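PDB 5Z3E: isomaltose glucohydrolase from Kribbella flavida, which hydrolyses the alpha-1,6-glucosidic linkage of isomaltose from the non-reducing end, releasing beta-D-glucose and D-glucose, in the intracellular breakdown of a starch-derived cyclic tetrasaccharide. Local coordinates for residues 173-176 with 177-181; 182-185 with 186-190. The protein carries 1 engineered substitution. All coordinates share one frame; numbering follows the deposited sequence.

Interaction 1: 173-176 with 177-181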
ATOM      1  N   ARG A 173      20.678   1.233 -10.306  0.64  6.54           N
ATOM      2  CA  ARG A 173      20.154  -0.073 -10.707  0.64  6.53           C
ATOM      3  C   ARG A 173      18.708  -0.006 -11.185  0.64  6.13           C
ATOM      4  O   ARG A 173      18.330  -0.780 -12.068  0.64  6.73           O
ATOM      5  CB  ARG A 173      20.284  -1.026  -9.507  0.64  7.01           C
ATOM      6  CG  ARG A 173      19.663  -2.418  -9.675  0.64  6.65           C
ATOM      7  CD  ARG A 173      20.093  -3.307  -8.553  0.64  7.28           C
ATOM      8  NE  ARG A 173      19.393  -4.588  -8.597  0.64  7.09           N
ATOM      9  CZ  ARG A 173      19.498  -5.529  -7.660  0.64  8.02           C
ATOM     10  NH1 ARG A 173      20.298  -5.331  -6.624  0.64  8.73           N
ATOM     11  NH2 ARG A 173      18.793  -6.644  -7.736  0.64  9.42           N
ATOM     12  N   TRP A 174      17.912   0.878 -10.578  1.00  6.14           N
ATOM     13  CA  TRP A 174      16.472   0.959 -10.833  1.00  6.09           C
ATOM     14  C   TRP A 174      16.047   2.329 -11.359  1.00  6.14           C
ATOM     15  O   TRP A 174      14.857   2.602 -11.498  1.00  6.54           O
ATOM     16  CB  TRP A 174      15.701   0.624  -9.548  1.00  6.72           C
ATOM     17  CG  TRP A 174      16.012  -0.749  -9.029  1.00  6.47           C
ATOM     18  CD1 TRP A 174      15.779  -1.929  -9.662  1.00  6.84           C
ATOM     19  CD2 TRP A 174      16.599  -1.099  -7.762  1.00  6.68           C
ATOM     20  NE1 TRP A 174      16.178  -2.988  -8.885  1.00  6.92           N
ATOM     21  CE2 TRP A 174      16.685  -2.496  -7.715  1.00  6.69           C
ATOM     22  CE3 TRP A 174      17.077  -0.367  -6.669  1.00  8.12           C
ATOM     23  CZ2 TRP A 174      17.196  -3.175  -6.599  1.00  8.08           C
ATOM     24  CZ3 TRP A 174      17.601  -1.047  -5.597  1.00  9.14           C
ATOM     25  CH2 TRP A 174      17.650  -2.428  -5.563  1.00  9.15           C
ATOM     26  N   ARG A 175      17.007   3.199 -11.666  1.00  6.53           N
ATOM     27  CA  ARG A 175      16.723   4.597 -11.952  1.00  6.42           C
ATOM     28  C   ARG A 175      15.855   4.799 -13.183  1.00  6.25           C
ATOM     29  O   ARG A 175      14.976   5.675 -13.169  1.00  6.47           O
ATOM     30  CB  ARG A 175      18.038   5.371 -12.074  1.00  6.70           C
ATOM     31  CG  ARG A 175      17.907   6.783 -12.626  1.00  7.38           C
ATOM     32  CD  ARG A 175      17.152   7.727 -11.691  1.00  7.48           C
ATOM     33  NE  ARG A 175      17.130   9.077 -12.268  1.00  8.31           N
ATOM     34  CZ  ARG A 175      18.156   9.920 -12.256  1.00  8.84           C
ATOM     35  NH1 ARG A 175      19.220   9.681 -11.503  1.00  9.37           N
ATOM     36  NH2 ARG A 175      18.095  11.037 -12.971  1.00 10.50           N
ATOM     37  N   ALA A 176      16.102   4.071 -14.275  1.00  6.46           N
ATOM     38  CA  ALA A 176      15.323   4.344 -15.475  1.00  6.77           C
ATOM     39  C   ALA A 176      13.851   4.010 -15.249  1.00  6.45           C
ATOM     40  O   ALA A 176      12.971   4.676 -15.802  1.00  7.05           O
ATOM     41  CB  ALA A 176      15.914   3.659 -16.679  1.00  7.46           C
ATOM     42  N   GLY A 177      13.555   3.009 -14.421  1.00  6.53           N
ATOM     43  CA  GLY A 177      12.175   2.726 -14.051  1.00  6.74           C
ATOM     44  C   GLY A 177      11.587   3.791 -13.114  1.00  6.25           C
ATOM     45  O   GLY A 177      10.448   4.215 -13.294  1.00  6.62           O
ATOM     46  N   ILE A 178      12.402   4.234 -12.159  1.00  6.15           N
ATOM     47  CA  ILE A 178      12.024   5.381 -11.330  1.00  6.17           C
ATOM     48  C   ILE A 178      11.633   6.568 -12.200  1.00  6.13           C
ATOM     49  O   ILE A 178      10.623   7.230 -11.929  1.00  6.62           O
ATOM     50  CB  ILE A 178      13.174   5.722 -10.351  1.00  6.40           C
ATOM     51  CG1 ILE A 178      13.269   4.642  -9.256  1.00  7.15           C
ATOM     52  CG2 ILE A 178      13.003   7.116  -9.774  1.00  6.99           C
ATOM     53  CD1 ILE A 178      14.522   4.718  -8.412  1.00  7.98           C
ATOM     54  N   ASP A 179      12.416   6.861 -13.237  1.00  6.17           N
ATOM     55  CA  ASP A 179      12.136   8.007 -14.086  1.00  6.47           C
ATOM     56  C   ASP A 179      10.770   7.891 -14.746  1.00  6.29           C
ATOM     57  O   ASP A 179      10.054   8.900 -14.878  1.00  6.97           O
ATOM     58  CB  ASP A 179      13.205   8.148 -15.168  1.00  6.85           C
ATOM     59  CG  ASP A 179      14.551   8.663 -14.677  1.00  7.17           C
ATOM     60  OD1 ASP A 179      14.631   9.227 -13.574  1.00  7.73           O
ATOM     61  OD2 ASP A 179      15.536   8.536 -15.460  1.00  8.75           O
ATOM     62  N   VAL A 180      10.398   6.698 -15.208  1.00  6.52           N
ATOM     63  CA  VAL A 180       9.083   6.504 -15.809  1.00  6.68           C
ATOM     64  C   VAL A 180       7.982   6.808 -14.784  1.00  6.37           C
ATOM     65  O   VAL A 180       7.021   7.528 -15.069  1.00  7.04           O
ATOM     66  CB  VAL A 180       8.926   5.080 -16.383  1.00  6.82           C
ATOM     67  CG1 VAL A 180       7.522   4.836 -16.876  1.00  7.94           C
ATOM     68  CG2 VAL A 180       9.913   4.845 -17.502  1.00  7.30           C
ATOM     69  N   ALA A 181       8.114   6.233 -13.582  1.00  6.48           N
ATOM     70  CA  ALA A 181       7.105   6.443 -12.552  1.00  6.57           C
ATOM     71  C   ALA A 181       6.994   7.905 -12.148  1.00  6.12           C
ATOM     72  O   ALA A 181       5.878   8.415 -11.958  1.00  6.59           O
ATOM     73  CB  ALA A 181       7.414   5.571 -11.345  1.00  7.10           C
TER
HETATM   74  O   HOH W   1      16.451  11.213 -15.395  1.00 12.23           O
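An i to i+4 salt bridge between Arg-175 and Asp-179 spans the first turn of helix 175-188, just after the N-cap residue Trp-174. Arg-175 NE gives its hydrogen to Asp-179 OD1 at 2.8 Å. The carboxylate oxygen lies in the guanidinium plane, at its edge. Seen from Asp-179, the donor comes in on the syn side of OD1, somewhat out of the carboxylate plane. The two flat groups stand steeply against each other, 79° apart. The arginine chain leaves with CG anti to the backbone N and then bends at chi2 (67°), which swings NE back over the next turn. A water closes a second path: it accepts from Arg-175 NH2 at 2.9 Å and donates to Asp-179 OD2 at 2.8 Å. OD1 also accepts from Trp-230 NE1, while the water serves OD2. With an alanine at Arg-175, Asp-179 would probably lose its charged mate and this water one of its donors. The backbone follows the same spacing. Ile-178 N binds Trp-174 O at 3.0 Å, and Asp-179 N binds Arg-175 O at 2.8 Å. The bond from Val-180 N to Ala-176 O is weak. Ile-178 CD1 reaches Trp-174 CB only loosely, at 4.4 Å. Trp-174 NE1 is bonded to Asp-98 of helix 90-105. Ile-178 packs on Trp-156 and Leu-157 of helix 151-167, while Val-180 meets helix 108-119 through Arg-108 and Val-111.

Interaction 2: 182-185 with 186-190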
ATOM      1  N   VAL A 182       8.129   8.581 -11.983  1.00  6.31           N
ATOM      2  CA  VAL A 182       8.100   9.986 -11.612  1.00  6.22           C
ATOM      3  C   VAL A 182       7.421  10.809 -12.688  1.00  6.32           C
ATOM      4  O   VAL A 182       6.544  11.628 -12.403  1.00  6.80           O
ATOM      5  CB  VAL A 182       9.510  10.538 -11.309  1.00  6.66           C
ATOM      6  CG1 VAL A 182       9.471  12.042 -11.171  1.00  7.54           C
ATOM      7  CG2 VAL A 182      10.088   9.909 -10.056  1.00  6.97           C
ATOM      8  N   ASP A 183       7.822  10.630 -13.944  1.00  6.67           N
ATOM      9  CA  ASP A 183       7.218  11.419 -15.017  1.00  7.37           C
ATOM     10  C   ASP A 183       5.704  11.208 -15.052  1.00  6.99           C
ATOM     11  O   ASP A 183       4.938  12.148 -15.267  1.00  7.76           O
ATOM     12  CB  ASP A 183       7.832  11.052 -16.365  1.00  7.97           C
ATOM     13  CG  ASP A 183       9.231  11.619 -16.588  1.00  9.10           C
ATOM     14  OD1 ASP A 183       9.645  12.555 -15.884  1.00 10.53           O
ATOM     15  OD2 ASP A 183       9.867  11.144 -17.564  1.00 11.06           O
ATOM     16  N   TYR A 184       5.272   9.962 -14.889  1.00  6.85           N
ATOM     17  CA  TYR A 184       3.849   9.636 -14.900  1.00  6.83           C
ATOM     18  C   TYR A 184       3.123  10.346 -13.754  1.00  6.69           C
ATOM     19  O   TYR A 184       2.072  10.970 -13.968  1.00  7.40           O
ATOM     20  CB  TYR A 184       3.721   8.123 -14.802  1.00  7.13           C
ATOM     21  CG  TYR A 184       2.312   7.584 -14.911  1.00  7.10           C
ATOM     22  CD1 TYR A 184       1.594   7.662 -16.088  1.00  7.50           C
ATOM     23  CD2 TYR A 184       1.705   6.934 -13.842  1.00  7.91           C
ATOM     24  CE1 TYR A 184       0.328   7.119 -16.209  1.00  7.49           C
ATOM     25  CE2 TYR A 184       0.449   6.371 -13.949  1.00  8.04           C
ATOM     26  CZ  TYR A 184      -0.236   6.450 -15.138  1.00  7.67           C
ATOM     27  OH  TYR A 184      -1.456   5.879 -15.341  1.00  8.36           O
ATOM     28  N   LEU A 185       3.656  10.246 -12.540  1.00  6.56           N
ATOM     29  CA  LEU A 185       2.995  10.847 -11.400  1.00  6.54           C
ATOM     30  C   LEU A 185       2.991  12.355 -11.427  1.00  6.65           C
ATOM     31  O   LEU A 185       2.012  12.979 -11.015  1.00  7.36           O
ATOM     32  CB  LEU A 185       3.611  10.335 -10.104  1.00  6.83           C
ATOM     33  CG  LEU A 185       3.364   8.861  -9.808  1.00  7.42           C
ATOM     34  CD1 LEU A 185       4.128   8.441  -8.584  1.00  9.16           C
ATOM     35  CD2 LEU A 185       1.881   8.572  -9.677  1.00  8.19           C
ATOM     36  N   LEU A 186       4.065  12.977 -11.920  1.00  6.69           N
ATOM     37  CA  LEU A 186       4.071  14.435 -12.001  1.00  7.29           C
ATOM     38  C   LEU A 186       2.951  14.921 -12.923  1.00  7.75           C
ATOM     39  O   LEU A 186       2.396  15.988 -12.707  1.00  8.99           O
ATOM     40  CB  LEU A 186       5.423  14.966 -12.462  1.00  7.51           C
ATOM     41  CG  LEU A 186       6.575  14.785 -11.483  1.00  8.09           C
ATOM     42  CD1 LEU A 186       7.862  15.236 -12.143  1.00  9.92           C
ATOM     43  CD2 LEU A 186       6.366  15.544 -10.194  1.00 10.07           C
ATOM     44  N   ALA A 187       2.641  14.155 -13.962  1.00  7.77           N
ATOM     45  CA  ALA A 187       1.581  14.517 -14.891  1.00  8.47           C
ATOM     46  C   ALA A 187       0.188  14.238 -14.366  1.00  7.95           C
ATOM     47  O   ALA A 187      -0.742  14.970 -14.712  1.00  9.47           O
ATOM     48  CB  ALA A 187       1.782  13.783 -16.200  1.00 10.02           C
ATOM     49  N   PHE A 188       0.010  13.172 -13.584  1.00  7.50           N
ATOM     50  CA  PHE A 188      -1.323  12.636 -13.319  1.00  7.83           C
ATOM     51  C   PHE A 188      -1.711  12.568 -11.851  1.00  8.09           C
ATOM     52  O   PHE A 188      -2.761  12.017 -11.519  1.00  9.32           O
ATOM     53  CB  PHE A 188      -1.487  11.280 -14.010  1.00  9.10           C
ATOM     54  CG  PHE A 188      -1.368  11.365 -15.500  1.00  9.39           C
ATOM     55  CD1 PHE A 188      -2.253  12.130 -16.226  1.00 10.74           C
ATOM     56  CD2 PHE A 188      -0.363  10.700 -16.186  1.00  9.84           C
ATOM     57  CE1 PHE A 188      -2.157  12.226 -17.577  1.00 12.52           C
ATOM     58  CE2 PHE A 188      -0.254  10.802 -17.542  1.00 11.28           C
ATOM     59  CZ  PHE A 188      -1.135  11.557 -18.245  1.00 12.76           C
ATOM     60  N   TRP A 189      -0.924  13.160 -10.959  1.00  8.08           N
ATOM     61  CA  TRP A 189      -1.214  13.064  -9.542  1.00  9.33           C
ATOM     62  C   TRP A 189      -2.584  13.608  -9.163  1.00  9.55           C
ATOM     63  O   TRP A 189      -3.172  13.127  -8.196  1.00 11.90           O
ATOM     64  CB  TRP A 189      -0.143  13.759  -8.733  1.00 10.29           C
ATOM     65  CG  TRP A 189      -0.154  15.206  -8.910  1.00 10.41           C
ATOM     66  CD1 TRP A 189       0.528  15.937  -9.846  1.00 10.99           C
ATOM     67  CD2 TRP A 189      -0.902  16.149  -8.132  1.00 12.37           C
ATOM     68  NE1 TRP A 189       0.261  17.267  -9.689  1.00 12.85           N
ATOM     69  CE2 TRP A 189      -0.623  17.407  -8.641  1.00 12.54           C
ATOM     70  CE3 TRP A 189      -1.800  16.036  -7.056  1.00 13.93           C
ATOM     71  CZ2 TRP A 189      -1.180  18.581  -8.075  1.00 14.90           C
ATOM     72  CZ3 TRP A 189      -2.369  17.153  -6.521  1.00 15.60           C
ATOM     73  CH2 TRP A 189      -2.072  18.397  -7.048  1.00 13.91           C
ATOM     74  N   ASP A 190      -3.070  14.618  -9.878  1.00  8.08           N
ATOM     75  CA  ASP A 190      -4.279  15.325  -9.516  1.00  8.37           C
ATOM     76  C   ASP A 190      -5.510  14.811 -10.242  1.00  7.40           C
ATOM     77  O   ASP A 190      -6.596  15.396 -10.108  1.00  7.87           O
ATOM     78  CB  ASP A 190      -4.147  16.814  -9.712  1.00 12.13           C
ATOM     79  CG  ASP A 190      -3.912  17.213 -11.131  1.00 17.99           C
ATOM     80  OD1 ASP A 190      -3.496  16.394 -11.944  1.00 17.68           O
ATOM     81  OD2 ASP A 190      -4.170  18.447 -11.416  1.00 28.34           O
TER
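The edge of the Phe-188 ring is turned toward the face of Tyr-184 in an offset edge-to-face pair. The centroids are 5.3 Å apart and the planes meet at 62°. Phe-188 CD2 lies 3.6 Å from both CD1 and CE1 of Tyr-184. Tyr-153 of helix 151-167 also meets Tyr-184 edge-to-face. Ala-187 CB lies over one face of the Phe-188 ring, toward its rim. Tyr-184 starts with CG anti to the backbone N (chi1 -175°), while Phe-188 has CG beside its own N (chi1 -62°); these choices bring the two rings together one turn apart. The Trp-189 ring has Asp-190 CB over one face, and Leu-185 O and Leu-186 O in plane at its edge. Phe-188 and Trp-189 lie where the helix runs out, and i to i+3 bonds mix with i to i+4 bonds there. Leu-186 N still gives a straight i to i+4 bond to Val-182 O at 2.9 Å. Beyond it the bonds are weak and branched: Tyr-184 O receives both Ala-187 N and Phe-188 N, and Leu-185 O receives both Phe-188 N and Trp-189 N. Elsewhere Val-182 and Leu-186 lie side by side and point the same way, with CG1 of the valine 3.7 Å from CD1 of the leucine. Tyr-184 OH is bonded to Leu-130 N, and Asp-183 forms a salt bridge with Arg-108.

Interaction 1 and interaction 2 come in series along helix 175-188, a helix of the (alpha/alpha)6-barrel catalytic domain of glycoside hydrolase family 15. Residues 173-181 lead into the helix and form its first turns; residues 182-190 take it to its end and into the following loop. The helix backbone runs on unbroken from one to the other, and the centres of the two contacts are about 14 Å apart. Both lie on the same side of the chain's centre and away from the active site. They share neighbours: Arg-108 meets side chains of both, and so does Trp-230. One helix is thus packed along its length, with helices 108-119 and 151-167 beside both halves, helix 90-105 at the start, and helices 206-220 and 231-248 farther on.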